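Local coordinates for protein Gp26 (Listeria phage P40, PDB 4JZ5) that probably cleaves the glycan strands of Listeria peptidoglycan as the family 25 glycosyl hydrolase (endolysin) domain of phage P40, at residues Q64-L69 and K102-L107. Residues are numbered along the deposited sequence; the frame is centred on the assembly and turned at random.
Sequences QHAKGL and KKCRQL
Cys-104 and Leu-107 both set the first atom beyond CB anti to their own carbonyl carbon (chi1 -70° and -63°), which carries SG from helix 87-106, and the leucine branches from the residue just after it, to the flank of helix 62-72. SG arrives at the methyl of Ala-66, 3.7 Å from its CB, where the two backbones are close: the CA atoms of Ala-66 and Cys-104 stand 6.2 Å apart. Small side chains suit this spot, since a methyl and a short CH2-S side chain fill the gap between two helices so near each other. The pair is buried, with Ala-66 also on Ile-49 and Phe-76, and Cys-104 on Leu-62 and Leu-78.

Farther out, CD1 of Leu-107 lies 4.0 Å from CG of Lys-67. The two side chains meet at a slant, and the lysine offers the middle of its aliphatic chain, CG first and CD close behind; the bend at chi3 (-66°) turns the chain beyond CD, and NZ takes no part in the contact. A lysine fits this solvent-facing border because its methylenes can pack while its charge stays outside. Leu-107 also rests on Glu-63 of helix 62-72.

The contact thus joins neighbouring helices on the outside of the beta/alpha barrel of this family, flanking strand 76-81. No hydrogen bond or salt bridge crosses it, so cohesion here probably rests on van der Waals packing, with exclusion of water at the buried alanine–cysteine pair and the lysine–leucine pair as the exposed part.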
loop_
_atom_site.group_PDB
_atom_site.type_symbol
_atom_site.label_atom_id
_atom_site.label_comp_id
_atom_site.label_asym_id
_atom_site.label_seq_id
_atom_site.Cartn_x
_atom_site.Cartn_y
_atom_site.Cartn_z
ATOM N N GLN A 64 9.511 12.665 -3.201
ATOM C CA GLN A 64 10.703 12.111 -3.827
ATOM C C GLN A 64 10.388 10.818 -4.559
ATOM O O GLN A 64 10.788 10.624 -5.709
ATOM C CB GLN A 64 11.790 11.862 -2.788
ATOM C CG GLN A 64 13.041 11.260 -3.359
ATOM C CD GLN A 64 13.959 10.750 -2.285
ATOM O OE1 GLN A 64 14.341 11.502 -1.385
ATOM N NE2 GLN A 64 14.310 9.469 -2.349
ATOM N N HIS A 65 9.670 9.921 -3.891
ATOM C CA HIS A 65 9.348 8.643 -4.481
ATOM C C HIS A 65 8.395 8.805 -5.654
ATOM O O HIS A 65 8.569 8.164 -6.687
ATOM C CB HIS A 65 8.754 7.683 -3.440
ATOM C CG HIS A 65 9.775 7.183 -2.477
ATOM N ND1 HIS A 65 9.522 6.747 -1.192
ATOM C CD2 HIS A 65 11.104 7.054 -2.668
ATOM C CE1 HIS A 65 10.667 6.365 -0.645
ATOM N NE2 HIS A 65 11.638 6.548 -1.516
ATOM N N ALA A 66 7.379 9.653 -5.519
ATOM C CA ALA A 66 6.447 9.851 -6.620
ATOM C C ALA A 66 7.168 10.373 -7.860
ATOM O O ALA A 66 6.950 9.877 -8.976
ATOM C CB ALA A 66 5.336 10.808 -6.214
ATOM N N LYS A 67 8.022 11.363 -7.668
ATOM C CA LYS A 67 8.781 11.915 -8.780
ATOM C C LYS A 67 9.741 10.890 -9.367
ATOM O O LYS A 67 9.946 10.840 -10.581
ATOM C CB LYS A 67 9.562 13.148 -8.342
ATOM C CG LYS A 67 8.683 14.348 -8.071
ATOM C CD LYS A 67 9.476 15.582 -7.691
ATOM C CE LYS A 67 10.195 15.419 -6.376
ATOM N NZ LYS A 67 10.851 16.684 -5.948
ATOM N N GLY A 68 10.373 10.097 -8.512
ATOM C CA GLY A 68 11.341 9.126 -8.989
ATOM C C GLY A 68 10.703 8.024 -9.804
ATOM O O GLY A 68 11.254 7.564 -10.810
ATOM N N LEU A 69 9.541 7.568 -9.358
ATOM C CA LEU A 69 8.829 6.530 -10.073
ATOM C C LEU A 69 8.246 7.092 -11.379
ATOM O O LEU A 69 8.328 6.456 -12.423
ATOM C CB LEU A 69 7.743 5.953 -9.164
ATOM C CG LEU A 69 8.301 5.270 -7.908
ATOM C CD1 LEU A 69 7.236 5.090 -6.847
ATOM C CD2 LEU A 69 8.935 3.929 -8.242
ATOM N N LYS A 102 -3.482 14.101 -4.604
ATOM C CA LYS A 102 -3.430 15.386 -5.285
ATOM C C LYS A 102 -2.005 15.938 -5.372
ATOM O O LYS A 102 -1.624 16.503 -6.387
ATOM C CB LYS A 102 -4.350 16.383 -4.586
ATOM C CG LYS A 102 -5.835 16.058 -4.701
ATOM C CD LYS A 102 -6.640 17.020 -3.829
ATOM C CE LYS A 102 -8.142 16.922 -4.023
ATOM N NZ LYS A 102 -8.843 17.965 -3.213
ATOM N N LYS A 103 -1.218 15.795 -4.320
ATOM C CA LYS A 103 0.165 16.259 -4.336
ATOM C C LYS A 103 0.968 15.550 -5.427
ATOM O O LYS A 103 1.753 16.164 -6.144
ATOM C CB LYS A 103 0.822 16.012 -2.984
ATOM C CG LYS A 103 0.396 16.934 -1.861
ATOM C CD LYS A 103 1.062 16.513 -0.554
ATOM C CE LYS A 103 0.597 17.357 0.609
ATOM N NZ LYS A 103 1.104 18.748 0.513
ATOM N N CYS A 104 0.770 14.242 -5.547
ATOM C CA CYS A 104 1.435 13.505 -6.607
ATOM C C CYS A 104 1.027 14.042 -7.973
ATOM O O CYS A 104 1.863 14.260 -8.837
ATOM C CB CYS A 104 1.098 12.026 -6.518
ATOM S SG CYS A 104 1.852 11.206 -5.080
ATOM N N ARG A 105 -0.270 14.269 -8.167
ATOM C CA ARG A 105 -0.739 14.770 -9.454
ATOM C C ARG A 105 -0.214 16.181 -9.739
ATOM O O ARG A 105 0.063 16.515 -10.890
ATOM C CB ARG A 105 -2.269 14.722 -9.543
ATOM C CG ARG A 105 -2.842 13.316 -9.474
ATOM C CD ARG A 105 -4.181 13.223 -10.198
ATOM N NE ARG A 105 -3.998 13.434 -11.630
ATOM C CZ ARG A 105 -4.528 14.415 -12.350
ATOM N NH1 ARG A 105 -5.333 15.324 -11.814
ATOM N NH2 ARG A 105 -4.224 14.471 -13.627
ATOM N N GLN A 106 -0.060 17.010 -8.708
ATOM C CA GLN A 106 0.522 18.332 -8.869
ATOM C C GLN A 106 1.937 18.259 -9.434
ATOM O O GLN A 106 2.368 19.173 -10.141
ATOM C CB GLN A 106 0.532 19.079 -7.536
ATOM C CG GLN A 106 1.106 20.486 -7.603
ATOM C CD GLN A 106 0.085 21.527 -8.012
ATOM O OE1 GLN A 106 -1.117 21.351 -7.808
ATOM N NE2 GLN A 106 0.562 22.626 -8.583
ATOM N N LEU A 107 2.666 17.189 -9.125
ATOM C CA LEU A 107 4.026 16.996 -9.617
ATOM C C LEU A 107 4.042 16.291 -10.966
ATOM O O LEU A 107 5.104 15.990 -11.501
ATOM C CB LEU A 107 4.824 16.192 -8.603
ATOM C CG LEU A 107 4.984 16.892 -7.252
ATOM C CD1 LEU A 107 5.465 15.908 -6.197
ATOM C CD2 LEU A 107 5.935 18.071 -7.372
#